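PDB 4Q48: DNA helicase RecQ from Deinococcus radiodurans, which probably couples ATP hydrolysis to 3'-5' translocation and the unwinding of duplex DNA, a task its catalytic core, the part described here, carries out. Local coordinates for residues A42-P47 against P201-S206; E146-S151 against A178-A183. One frame throughout, in Å; residues are numbered along the deposited sequence.

Interaction 1: A42-P47 against P201-S206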
loop_
_atom_site.group_PDB
_atom_site.type_symbol
_atom_site.label_atom_id
_atom_site.label_comp_id
_atom_site.label_asym_id
_atom_site.label_seq_id
_atom_site.Cartn_x
_atom_site.Cartn_y
_atom_site.Cartn_z
ATOM N N ALA A 42 5.036 -5.031 -17.580
ATOM C CA ALA A 42 4.138 -4.119 -16.875
ATOM C C ALA A 42 4.342 -4.132 -15.363
ATOM O O ALA A 42 4.743 -5.141 -14.777
ATOM C CB ALA A 42 2.701 -4.443 -17.213
ATOM N N LEU A 43 4.091 -2.981 -14.751
ATOM C CA LEU A 43 4.015 -2.854 -13.305
ATOM C C LEU A 43 2.612 -2.422 -12.952
ATOM O O LEU A 43 2.168 -1.348 -13.354
ATOM C CB LEU A 43 5.021 -1.856 -12.773
ATOM C CG LEU A 43 4.981 -1.723 -11.257
ATOM C CD1 LEU A 43 5.026 -3.096 -10.618
ATOM C CD2 LEU A 43 6.127 -0.868 -10.748
ATOM N N VAL A 44 1.902 -3.291 -12.245
ATOM C CA VAL A 44 0.501 -3.057 -11.934
ATOM C C VAL A 44 0.264 -2.917 -10.424
ATOM O O VAL A 44 0.627 -3.791 -9.633
ATOM C CB VAL A 44 -0.386 -4.175 -12.517
ATOM C CG1 VAL A 44 -1.827 -4.015 -12.061
ATOM C CG2 VAL A 44 -0.309 -4.158 -14.032
ATOM N N LEU A 45 -0.314 -1.789 -10.024
ATOM C CA LEU A 45 -0.549 -1.519 -8.617
ATOM C C LEU A 45 -2.045 -1.325 -8.440
ATOM O O LEU A 45 -2.651 -0.418 -9.026
ATOM C CB LEU A 45 0.261 -0.302 -8.176
ATOM C CG LEU A 45 1.721 -0.388 -8.668
ATOM C CD1 LEU A 45 1.963 0.643 -9.755
ATOM C CD2 LEU A 45 2.765 -0.246 -7.581
ATOM N N MET A 46 -2.663 -2.275 -7.740
ATOM C CA MET A 46 -4.113 -2.254 -7.555
ATOM C C MET A 46 -4.534 -2.703 -6.169
ATOM O O MET A 46 -3.839 -3.478 -5.525
ATOM C CB MET A 46 -4.790 -3.146 -8.598
ATOM C CG MET A 46 -4.851 -2.524 -9.978
ATOM S SD MET A 46 -6.084 -3.252 -11.081
ATOM C CE MET A 46 -7.318 -3.822 -9.925
ATOM N N PRO A 47 -5.693 -2.236 -5.708
ATOM C CA PRO A 47 -6.267 -2.883 -4.524
ATOM C C PRO A 47 -6.500 -4.383 -4.817
ATOM O O PRO A 47 -6.643 -4.782 -5.994
ATOM C CB PRO A 47 -7.588 -2.141 -4.298
ATOM C CG PRO A 47 -7.830 -1.301 -5.523
ATOM C CD PRO A 47 -6.547 -1.182 -6.285
ATOM N N PRO A 201 6.067 0.103 -18.517
ATOM C CA PRO A 201 5.013 1.006 -18.042
ATOM C C PRO A 201 4.570 0.603 -16.630
ATOM O O PRO A 201 4.634 -0.582 -16.275
ATOM C CB PRO A 201 3.860 0.796 -19.045
ATOM C CG PRO A 201 4.425 0.011 -20.150
ATOM C CD PRO A 201 5.641 -0.719 -19.656
ATOM N N GLN A 202 4.195 1.584 -15.816
ATOM C CA GLN A 202 3.709 1.305 -14.469
ATOM C C GLN A 202 2.283 1.809 -14.437
ATOM O O GLN A 202 2.002 2.941 -14.846
ATOM C CB GLN A 202 4.576 1.940 -13.381
ATOM C CG GLN A 202 4.101 3.283 -12.856
ATOM C CD GLN A 202 4.407 3.456 -11.373
ATOM O OE1 GLN A 202 5.263 2.756 -10.807
ATOM N NE2 GLN A 202 3.702 4.382 -10.735
ATOM N N PHE A 203 1.380 0.923 -14.027
ATOM C CA PHE A 203 -0.058 1.194 -14.024
ATOM C C PHE A 203 -0.655 1.305 -12.626
ATOM O O PHE A 203 -0.469 0.426 -11.772
ATOM C CB PHE A 203 -0.800 0.116 -14.806
ATOM C CG PHE A 203 -0.387 0.019 -16.243
ATOM C CD1 PHE A 203 0.698 -0.763 -16.612
ATOM C CD2 PHE A 203 -1.086 0.698 -17.228
ATOM C CE1 PHE A 203 1.074 -0.870 -17.930
ATOM C CE2 PHE A 203 -0.718 0.590 -18.554
ATOM C CZ PHE A 203 0.362 -0.196 -18.902
ATOM N N VAL A 204 -1.360 2.398 -12.379
ATOM C CA VAL A 204 -1.952 2.586 -11.070
ATOM C C VAL A 204 -3.459 2.675 -11.244
ATOM O O VAL A 204 -3.970 3.662 -11.773
ATOM C CB VAL A 204 -1.392 3.859 -10.387
ATOM C CG1 VAL A 204 -2.013 4.047 -9.031
ATOM C CG2 VAL A 204 0.133 3.771 -10.236
ATOM N N SER A 205 -4.178 1.635 -10.833
ATOM C CA SER A 205 -5.635 1.707 -10.858
ATOM C C SER A 205 -6.049 2.386 -9.561
ATOM O O SER A 205 -5.307 2.334 -8.574
ATOM C CB SER A 205 -6.269 0.324 -11.008
ATOM O OG SER A 205 -7.598 0.286 -10.496
ATOM N N SER A 206 -7.243 2.971 -9.516
ATOM C CA SER A 206 -7.564 3.757 -8.340
ATOM C C SER A 206 -7.727 2.920 -7.079
ATOM O O SER A 206 -8.335 1.848 -7.091
ATOM C CB SER A 206 -8.823 4.562 -8.576
ATOM O OG SER A 206 -9.006 5.470 -7.525
#
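Leu43, Val44 and Leu45 pair in parallel with Gln202, Phe203 and Val204, the axes of the two short strands inclined by 18° and 4.5 Å apart at their closest. Four backbone bonds run between them in the alternating pattern of a parallel pair: Leu43 N gives to Pro201 O, Phe203 N to Leu43 O, Leu45 N to Phe203 O and, past the end of the second strand, Ser205 N to Leu45 O at 3.1 Å.

Val44 and Phe203 share one face of the sheet. With chi1 at -60°, the Phe203 ring is turned back along the strand toward Ala42, and its CE1 lies 4.0 Å from Ala42 CB. Ile32 of helix 29-37 packs on both Val44 and Phe203, so this face is roofed by that helix. On the other face Leu43 and Gln202 run side by side in the same direction, Leu43 CD2 reaching 3.7 Å from Gln202 OE1. Leu45 holds its CG beside its own backbone N (chi1 -47°), which brings CD1 toward the neighbouring strand, 3.7 Å from Val204 CG2, the two side chains meeting at a slant. Helix 185-194 lies beneath this face, touching Leu43, Leu45 and Gln202.

Beyond the strands, Met46 lays CG and SD alongside Ser205, SD coming 3.6 Å from Ser205 CB. Pro47 presents its ring to the backbone carbonyl of Ser206, whose hydroxyl is hydrogen-bonded to Glu392.

Met46 also neighbours Gln29 and Lys52, residues that bind ADP in this protein, though no nucleotide is bound here. The pair forms one edge of the parallel alpha/beta sheet in the first RecA-like domain of the helicase: 202-204 is one of its two outermost strands, and 42-45 leads into the P-loop.

Interaction 2: E146-S151 against A178-A183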
loop_
_atom_site.group_PDB
_atom_site.type_symbol
_atom_site.label_atom_id
_atom_site.label_comp_id
_atom_site.label_asym_id
_atom_site.label_seq_id
_atom_site.Cartn_x
_atom_site.Cartn_y
_atom_site.Cartn_z
ATOM N N GLU A 146 2.077 -10.097 -5.780
ATOM C CA GLU A 146 2.686 -9.575 -4.562
ATOM C C GLU A 146 4.167 -9.274 -4.731
ATOM O O GLU A 146 4.991 -9.709 -3.916
ATOM C CB GLU A 146 2.467 -10.540 -3.404
ATOM C CG GLU A 146 1.120 -10.307 -2.736
ATOM C CD GLU A 146 0.442 -11.588 -2.369
ATOM O OE1 GLU A 146 0.944 -12.646 -2.801
ATOM O OE2 GLU A 146 -0.576 -11.548 -1.646
ATOM N N ALA A 147 4.486 -8.516 -5.784
ATOM C CA ALA A 147 5.866 -8.223 -6.168
ATOM C C ALA A 147 6.671 -7.524 -5.066
ATOM O O ALA A 147 7.914 -7.536 -5.064
ATOM C CB ALA A 147 5.877 -7.387 -7.422
ATOM N N HIS A 148 5.956 -6.884 -4.148
ATOM C CA HIS A 148 6.578 -6.101 -3.096
ATOM C C HIS A 148 7.555 -6.917 -2.257
ATOM O O HIS A 148 8.510 -6.361 -1.714
ATOM C CB HIS A 148 5.504 -5.501 -2.187
ATOM C CG HIS A 148 4.550 -6.512 -1.623
ATOM N ND1 HIS A 148 3.250 -6.641 -2.066
ATOM C CD2 HIS A 148 4.707 -7.436 -0.647
ATOM C CE1 HIS A 148 2.649 -7.602 -1.385
ATOM N NE2 HIS A 148 3.510 -8.099 -0.515
ATOM N N CYS A 149 7.367 -8.234 -2.216
ATOM C CA CYS A 149 8.167 -9.080 -1.337
ATOM C C CYS A 149 9.660 -9.068 -1.630
ATOM O O CYS A 149 10.451 -9.502 -0.799
ATOM C CB CYS A 149 7.674 -10.522 -1.381
ATOM S SG CYS A 149 6.176 -10.833 -0.465
ATOM N N VAL A 150 10.041 -8.619 -2.820
ATOM C CA VAL A 150 11.453 -8.505 -3.171
ATOM C C VAL A 150 12.142 -7.441 -2.305
ATOM O O VAL A 150 13.328 -7.548 -1.998
ATOM C CB VAL A 150 11.643 -8.177 -4.677
ATOM C CG1 VAL A 150 11.002 -9.254 -5.527
ATOM C CG2 VAL A 150 11.064 -6.811 -5.033
ATOM N N SER A 151 11.374 -6.434 -1.896
ATOM C CA SER A 151 11.879 -5.270 -1.168
ATOM C C SER A 151 12.094 -5.501 0.321
ATOM O O SER A 151 11.300 -6.194 0.966
ATOM C CB SER A 151 10.915 -4.092 -1.343
ATOM O OG SER A 151 11.447 -2.911 -0.776
ATOM N N ALA A 178 4.244 -7.627 -13.062
ATOM C CA ALA A 178 4.320 -7.656 -11.600
ATOM C C ALA A 178 3.180 -6.834 -11.033
ATOM O O ALA A 178 2.959 -5.687 -11.430
ATOM C CB ALA A 178 5.676 -7.139 -11.096
ATOM N N LEU A 179 2.417 -7.435 -10.140
ATOM C CA LEU A 179 1.267 -6.745 -9.587
ATOM C C LEU A 179 1.358 -6.652 -8.072
ATOM O O LEU A 179 1.818 -7.595 -7.413
ATOM C CB LEU A 179 -0.023 -7.457 -9.997
ATOM C CG LEU A 179 -0.095 -7.973 -11.438
ATOM C CD1 LEU A 179 0.289 -9.454 -11.475
ATOM C CD2 LEU A 179 -1.470 -7.752 -12.029
ATOM N N THR A 180 1.024 -5.495 -7.514
ATOM C CA THR A 180 1.038 -5.377 -6.058
ATOM C C THR A 180 -0.125 -4.520 -5.545
ATOM O O THR A 180 -0.722 -3.731 -6.287
ATOM C CB THR A 180 2.388 -4.805 -5.531
ATOM O OG1 THR A 180 2.391 -4.811 -4.093
ATOM C CG2 THR A 180 2.639 -3.398 -6.050
ATOM N N ALA A 181 -0.428 -4.677 -4.259
ATOM C CA ALA A 181 -1.477 -3.908 -3.600
ATOM C C ALA A 181 -0.847 -2.969 -2.585
ATOM O O ALA A 181 -1.535 -2.160 -1.965
ATOM C CB ALA A 181 -2.496 -4.820 -2.935
ATOM N N THR A 182 0.460 -3.092 -2.389
ATOM C CA THR A 182 1.129 -2.209 -1.456
ATOM C C THR A 182 2.199 -1.498 -2.265
ATOM O O THR A 182 3.253 -2.059 -2.586
ATOM C CB THR A 182 1.748 -2.957 -0.269
ATOM O OG1 THR A 182 3.133 -3.245 -0.546
ATOM C CG2 THR A 182 0.962 -4.254 0.008
ATOM N N ALA A 183 1.965 -0.214 -2.483
ATOM C CA ALA A 183 2.737 0.556 -3.448
ATOM C C ALA A 183 3.635 1.614 -2.806
ATOM O O ALA A 183 3.784 2.717 -3.346
ATOM C CB ALA A 183 1.787 1.201 -4.462
#
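The imidazole of His148 presents its edge to Thr180, with OG1 in the ring plane and 2.9 Å from ND1; the hydrogen bond is nearly straight at 166°, and either group could be the donor. Thr180 holds OG1 anti to its backbone N (chi1 -175°), which aims the hydroxyl across to the ring. The same oxygen accepts from Thr182 N at 3.1 Å, closing an ST turn, so the hydroxyl that meets His148 is itself positioned by the turn after the strand. Thr182 crosses the histidine at about a right angle, its OG1 3.7 Å from His148 CB and its CG2 near CE1; this hydroxyl also makes a weak hydrogen bond to Gly154 O. On one face of the imidazole, Glu146 O stands over the centre, 3.8 Å above the plane.

Earlier in the strand, Ala147 N donates to Leu179 O at 3.3 Å, coming from above the carbonyl plane, while Ala147 CB meets Ala178 CB at 3.7 Å.

Glu146, Ala147 and His148 belong to the DEAH box, the Walker B motif of these helicases. This loop follows strand 139-145, which flanks 176-180 on one side as 42-45 does on the other; helix 185-194 packs against Ala147 and His148.

Overall arrangement
Both interactions belong to the parallel sheet of the first RecA-like domain and meet where strands 42-45 and 176-180 lie side by side, joined by probable hydrogen bonds from Val44 N to Ala178 O and from Thr180 N to Val44 O. Interaction 1 is one partly buried edge of the sheet, a regular ladder of backbone bonds with largely apolar side chains on both faces. Interaction 2 is buried, and there a loop rather than a strand meets the sheet, through a histidine-threonine bond and the backbone bond of Ala147. Helix 185-194 touches both. Each also comes close to Lys52 of the ADP site, through Met46 in interaction 1 and Leu179 in interaction 2.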